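Local coordinates for cytolethal distending toxin protein C (Haemophilus ducreyi, PDB 1SR4) that forms the lectin-like C subunit of a bacterial genotoxin, the three-chain cytolethal distending toxin, and probably takes part in carbohydrate binding, at residues N33-S38 against F68-A73; G103-K108 against W144-P149. All coordinates share one frame; numbering follows the deposited sequence.

Contact 1 and contact 2 hold different parts of one beta-trefoil: the first packs a loop on a turn, the second bridges two strands by backbone bonds. Contact 1 comes first along the chain and is complete before contact 2 begins; their centres lie about 18 Å apart. Contact 1 is partly buried and sits at the C-terminal end of strand 64-69. Contact 2 is buried and joins strands 105-109 and 144-147, the two outermost of the same six-stranded antiparallel sheet, bringing its ends together; unlike contact 1, it is touched by the A and B chains of the toxin. The contacts meet where Phe68 CZ packs on Ile107 CD1 at 4.2 Å.

Contact 1 (N33-S38 against F68-A73); sequences NDHYDS and FKVVGA
Asn33 and Val70 mark the nearest approach of the two backbones, their CA atoms 7.1 Å apart, so side chains and one water span the gap. Tyr36 makes the direct hydrogen bond across the contact: its OH donates to Val71 O at 2.5 Å, the oxygen lying at the ring edge, while the hydroxyl stands 47° out of the carbonyl plane. Val70 fits its two branches to different partners. CG1 lies against His35 CB at 3.6 Å and also touches Tyr36 CE2; CG2, anti to the carbonyl carbon, meets Asn33 CB at 3.9 Å. The loop between strands 19-24 and 46-50 of the beta-trefoil is thereby laid on the type II turn Val70-Ala73 that follows strand 64-69. His35 swings its ring beside its own carbonyl carbon (chi1 -170°), which brings one face under Ala73 CB in a CH-pi contact, 4.0 Å from the ring centroid. Asn33 shapes the loop from within, its OD1 closing an Asx turn by accepting from His35 N on an in-plane lone pair. A water joins Asn33 ND2, by a weak bond, to Val71 N. Lys69 NZ, also salt-bridged to Glu47, binds Val70 O at 2.8 Å and Ala73 O.

Contact 2 (G103-K108 against W144-P149); sequences GAFLIK and WGILPP
Phe105 and Trp144 form a single antiparallel bridge, a hydrogen-bonded pair that joins the two outermost strands of the six-stranded antiparallel sheet. In this beta-trefoil, of the ricin-like kind found in the A and C subunits of the toxin, the bridge draws the ends of the sheet together, although the strand segments run at 102° to each other and part after one pair. Its two backbone bonds are Phe105 N to Trp144 O at 2.9 Å and Trp144 N to Phe105 O at 2.8 Å. Beyond the bridge a water continues the link where direct pairing has stopped: it donates to Gly103 O and accepts from Ile146 N.

Apolar packing flanks the bridge in two separate pairs. Phe105 and Ile146 cross at about a right angle, and the CD1 methyl of Ile146 presses close on Phe105 CD2 at 3.3 Å. In the other pair, with its chain extended (chi2 178°), Ile107 lays CD1 3.8 Å from both CB and CG of Trp144, while CG1 sits near the pyrrole carbon CD1 of the indole. The tryptophan ring is held at its polar end as well, since NE1 donates to Ile116 O, and Ile107 also packs on Leu22 of strand 19-24.

Other chains of the toxin cover this region: Phe105 packs on Ile25 of the B chain, and Ala104 on Pro197 of the A chain. The bridge thus lies next to the interfaces with both other chains.

Around the bridge itself, Phe105 O, which accepts from Trp144 N, also lies near the plane of the indole, at its edge, 3.6 Å from Trp144 CD1.

Contact 1 (N33-S38 against F68-A73)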
loop_
_atom_site.group_PDB
_atom_site.type_symbol
_atom_site.label_atom_id
_atom_site.label_comp_id
_atom_site.label_asym_id
_atom_site.label_seq_id
_atom_site.Cartn_x
_atom_site.Cartn_y
_atom_site.Cartn_z
ATOM N N ASN C 33 19.216 3.946 -16.212
ATOM C CA ASN C 33 20.200 4.997 -16.034
ATOM C C ASN C 33 21.476 4.473 -16.689
ATOM O O ASN C 33 21.612 3.281 -16.943
ATOM C CB ASN C 33 20.412 5.353 -14.550
ATOM C CG ASN C 33 21.005 4.217 -13.733
ATOM O OD1 ASN C 33 22.171 3.864 -13.890
ATOM N ND2 ASN C 33 20.199 3.648 -12.841
ATOM N N ASP C 34 22.399 5.375 -16.966
ATOM C CA ASP C 34 23.653 5.044 -17.630
ATOM C C ASP C 34 24.813 4.860 -16.659
ATOM O O ASP C 34 25.949 4.643 -17.073
ATOM C CB ASP C 34 23.977 6.166 -18.619
ATOM C CG ASP C 34 23.483 7.537 -18.131
ATOM O OD1 ASP C 34 22.245 7.746 -18.033
ATOM O OD2 ASP C 34 24.335 8.403 -17.840
ATOM N N HIS C 35 24.528 4.939 -15.367
ATOM C CA HIS C 35 25.575 4.811 -14.369
ATOM C C HIS C 35 26.057 3.376 -14.208
ATOM O O HIS C 35 27.165 3.132 -13.727
ATOM C CB HIS C 35 25.090 5.339 -13.025
ATOM C CG HIS C 35 26.179 5.469 -12.006
ATOM N ND1 HIS C 35 27.119 6.480 -12.047
ATOM C CD2 HIS C 35 26.493 4.707 -10.932
ATOM C CE1 HIS C 35 27.962 6.334 -11.040
ATOM N NE2 HIS C 35 27.605 5.266 -10.349
ATOM N N TYR C 36 25.227 2.420 -14.598
ATOM C CA TYR C 36 25.617 1.027 -14.490
ATOM C C TYR C 36 25.543 0.392 -15.865
ATOM O O TYR C 36 24.861 0.897 -16.749
ATOM C CB TYR C 36 24.682 0.291 -13.526
ATOM C CG TYR C 36 24.754 0.782 -12.091
ATOM C CD1 TYR C 36 25.724 0.297 -11.218
ATOM C CD2 TYR C 36 23.860 1.747 -11.615
ATOM C CE1 TYR C 36 25.809 0.757 -9.903
ATOM C CE2 TYR C 36 23.939 2.224 -10.294
ATOM C CZ TYR C 36 24.923 1.720 -9.446
ATOM O OH TYR C 36 25.046 2.206 -8.161
ATOM N N ASP C 37 26.262 -0.709 -16.049
ATOM C CA ASP C 37 26.228 -1.433 -17.318
ATOM C C ASP C 37 24.760 -1.762 -17.614
ATOM O O ASP C 37 24.011 -2.139 -16.708
ATOM C CB ASP C 37 27.034 -2.725 -17.193
ATOM C CG ASP C 37 26.576 -3.806 -18.172
ATOM O OD1 ASP C 37 26.445 -4.981 -17.746
ATOM O OD2 ASP C 37 26.353 -3.488 -19.361
ATOM N N SER C 38 24.351 -1.622 -18.872
ATOM C CA SER C 38 22.975 -1.902 -19.270
ATOM C C SER C 38 22.518 -3.304 -18.891
ATOM O O SER C 38 21.324 -3.562 -18.798
ATOM C CB SER C 38 22.819 -1.748 -20.778
ATOM O OG SER C 38 23.471 -2.820 -21.440
ATOM N N PHE C 68 14.141 11.182 -9.364
ATOM C CA PHE C 68 14.450 9.765 -9.441
ATOM C C PHE C 68 15.978 9.756 -9.411
ATOM O O PHE C 68 16.629 10.170 -10.370
ATOM C CB PHE C 68 13.905 9.178 -10.742
ATOM C CG PHE C 68 12.411 9.336 -10.889
ATOM C CD1 PHE C 68 11.540 8.621 -10.075
ATOM C CD2 PHE C 68 11.879 10.256 -11.790
ATOM C CE1 PHE C 68 10.153 8.824 -10.155
ATOM C CE2 PHE C 68 10.498 10.462 -11.871
ATOM C CZ PHE C 68 9.640 9.747 -11.054
ATOM N N LYS C 69 16.538 9.291 -8.297
ATOM C CA LYS C 69 17.983 9.269 -8.092
ATOM C C LYS C 69 18.657 7.924 -8.320
ATOM O O LYS C 69 18.130 6.869 -7.962
ATOM C CB LYS C 69 18.288 9.756 -6.669
ATOM C CG LYS C 69 19.766 9.789 -6.287
ATOM C CD LYS C 69 19.918 10.097 -4.797
ATOM C CE LYS C 69 21.361 9.897 -4.314
ATOM N NZ LYS C 69 21.851 8.519 -4.620
ATOM N N VAL C 70 19.840 7.984 -8.913
ATOM C CA VAL C 70 20.645 6.810 -9.196
ATOM C C VAL C 70 21.189 6.276 -7.879
ATOM O O VAL C 70 21.570 7.043 -6.992
ATOM C CB VAL C 70 21.852 7.164 -10.116
ATOM C CG1 VAL C 70 22.773 5.958 -10.282
ATOM C CG2 VAL C 70 21.342 7.628 -11.486
ATOM N N VAL C 71 21.225 4.962 -7.748
ATOM C CA VAL C 71 21.753 4.367 -6.534
ATOM C C VAL C 71 23.262 4.634 -6.448
ATOM O O VAL C 71 23.995 4.365 -7.395
ATOM C CB VAL C 71 21.536 2.839 -6.529
ATOM C CG1 VAL C 71 22.225 2.211 -5.318
ATOM C CG2 VAL C 71 20.028 2.528 -6.511
ATOM N N GLY C 72 23.712 5.168 -5.318
ATOM C CA GLY C 72 25.134 5.423 -5.127
ATOM C C GLY C 72 25.760 6.628 -5.833
ATOM O O GLY C 72 26.987 6.776 -5.820
ATOM N N ALA C 73 24.949 7.496 -6.434
ATOM C CA ALA C 73 25.494 8.670 -7.119
ATOM C C ALA C 73 24.554 9.868 -7.037
ATOM O O ALA C 73 23.331 9.717 -6.915
ATOM C CB ALA C 73 25.769 8.339 -8.574
HETATM O O HOH W 1 20.484 3.064 -9.906
#

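Contact 2 (G103-K108 against W144-P149)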
loop_
_atom_site.group_PDB
_atom_site.type_symbol
_atom_site.label_atom_id
_atom_site.label_comp_id
_atom_site.label_asym_id
_atom_site.label_seq_id
_atom_site.Cartn_x
_atom_site.Cartn_y
_atom_site.Cartn_z
ATOM N N GLY C 103 -4.061 3.512 -9.773
ATOM C CA GLY C 103 -2.814 3.220 -9.077
ATOM C C GLY C 103 -1.631 3.521 -9.991
ATOM O O GLY C 103 -0.477 3.496 -9.568
ATOM N N ALA C 104 -1.917 3.749 -11.269
ATOM C CA ALA C 104 -0.877 4.134 -12.207
ATOM C C ALA C 104 -0.677 5.625 -11.927
ATOM O O ALA C 104 -1.533 6.259 -11.293
ATOM C CB ALA C 104 -1.361 3.955 -13.630
ATOM N N PHE C 105 0.430 6.175 -12.413
ATOM C CA PHE C 105 0.716 7.591 -12.242
ATOM C C PHE C 105 0.988 8.244 -13.575
ATOM O O PHE C 105 1.468 7.593 -14.521
ATOM C CB PHE C 105 1.965 7.808 -11.369
ATOM C CG PHE C 105 1.765 7.419 -9.945
ATOM C CD1 PHE C 105 1.229 8.332 -9.035
ATOM C CD2 PHE C 105 2.008 6.113 -9.535
ATOM C CE1 PHE C 105 0.928 7.943 -7.723
ATOM C CE2 PHE C 105 1.708 5.719 -8.219
ATOM C CZ PHE C 105 1.168 6.639 -7.322
ATOM N N LEU C 106 0.650 9.527 -13.637
ATOM C CA LEU C 106 0.980 10.348 -14.787
ATOM C C LEU C 106 2.209 11.041 -14.200
ATOM O O LEU C 106 2.301 11.208 -12.980
ATOM C CB LEU C 106 -0.098 11.397 -15.072
ATOM C CG LEU C 106 -1.068 11.113 -16.214
ATOM C CD1 LEU C 106 -1.958 9.964 -15.810
ATOM C CD2 LEU C 106 -1.909 12.365 -16.533
ATOM N N ILE C 107 3.166 11.428 -15.028
ATOM C CA ILE C 107 4.334 12.118 -14.498
ATOM C C ILE C 107 4.607 13.370 -15.313
ATOM O O ILE C 107 4.773 13.292 -16.534
ATOM C CB ILE C 107 5.607 11.243 -14.535
ATOM C CG1 ILE C 107 5.385 9.950 -13.742
ATOM C CG2 ILE C 107 6.785 12.032 -13.934
ATOM C CD1 ILE C 107 6.581 8.990 -13.764
ATOM N N LYS C 108 4.633 14.522 -14.649
ATOM C CA LYS C 108 4.921 15.764 -15.352
ATOM C C LYS C 108 6.258 16.311 -14.888
ATOM O O LYS C 108 6.765 15.908 -13.832
ATOM C CB LYS C 108 3.823 16.808 -15.079
ATOM C CG LYS C 108 2.436 16.343 -15.484
ATOM C CD LYS C 108 1.532 17.502 -15.859
ATOM C CE LYS C 108 0.761 18.032 -14.676
ATOM N NZ LYS C 108 -0.188 19.109 -15.113
ATOM N N TRP C 144 2.434 5.377 -15.853
ATOM C CA TRP C 144 3.654 4.816 -15.307
ATOM C C TRP C 144 3.426 3.990 -14.047
ATOM O O TRP C 144 2.581 4.322 -13.212
ATOM C CB TRP C 144 4.609 5.968 -14.994
ATOM C CG TRP C 144 4.950 6.699 -16.249
ATOM C CD1 TRP C 144 4.246 7.711 -16.838
ATOM C CD2 TRP C 144 5.988 6.346 -17.161
ATOM N NE1 TRP C 144 4.781 8.000 -18.077
ATOM C CE2 TRP C 144 5.850 7.175 -18.299
ATOM C CE3 TRP C 144 7.021 5.400 -17.129
ATOM C CZ2 TRP C 144 6.712 7.085 -19.403
ATOM C CZ3 TRP C 144 7.874 5.305 -18.225
ATOM C CH2 TRP C 144 7.713 6.143 -19.346
ATOM N N GLY C 145 4.191 2.917 -13.907
ATOM C CA GLY C 145 4.080 2.107 -12.708
ATOM C C GLY C 145 5.305 2.362 -11.848
ATOM O O GLY C 145 6.427 2.320 -12.352
ATOM N N ILE C 146 5.100 2.688 -10.575
ATOM C CA ILE C 146 6.209 2.901 -9.640
ATOM C C ILE C 146 6.199 1.541 -8.952
ATOM O O ILE C 146 5.413 1.302 -8.041
ATOM C CB ILE C 146 5.897 4.036 -8.627
ATOM C CG1 ILE C 146 5.951 5.409 -9.317
ATOM C CG2 ILE C 146 6.977 4.086 -7.533
ATOM C CD1 ILE C 146 5.061 5.534 -10.507
ATOM N N LEU C 147 7.077 0.659 -9.408
ATOM C CA LEU C 147 7.087 -0.729 -8.955
ATOM C C LEU C 147 8.335 -1.228 -8.238
ATOM O O LEU C 147 9.344 -0.527 -8.160
ATOM C CB LEU C 147 6.824 -1.620 -10.187
ATOM C CG LEU C 147 5.488 -1.361 -10.912
ATOM C CD1 LEU C 147 5.503 -1.914 -12.332
ATOM C CD2 LEU C 147 4.355 -2.001 -10.118
ATOM N N PRO C 148 8.273 -2.463 -7.696
ATOM C CA PRO C 148 9.444 -3.010 -7.002
ATOM C C PRO C 148 10.623 -2.979 -7.992
ATOM O O PRO C 148 10.435 -3.087 -9.207
ATOM C CB PRO C 148 9.003 -4.436 -6.646
ATOM C CG PRO C 148 7.489 -4.288 -6.445
ATOM C CD PRO C 148 7.120 -3.388 -7.617
ATOM N N PRO C 149 11.853 -2.825 -7.483
ATOM C CA PRO C 149 13.028 -2.776 -8.355
ATOM C C PRO C 149 13.352 -4.101 -9.026
ATOM O O PRO C 149 13.386 -5.154 -8.370
ATOM C CB PRO C 149 14.121 -2.295 -7.414
ATOM C CG PRO C 149 13.695 -2.888 -6.069
ATOM C CD PRO C 149 12.222 -2.581 -6.072
HETATM O O HOH W 2 2.058 2.091 -9.858
#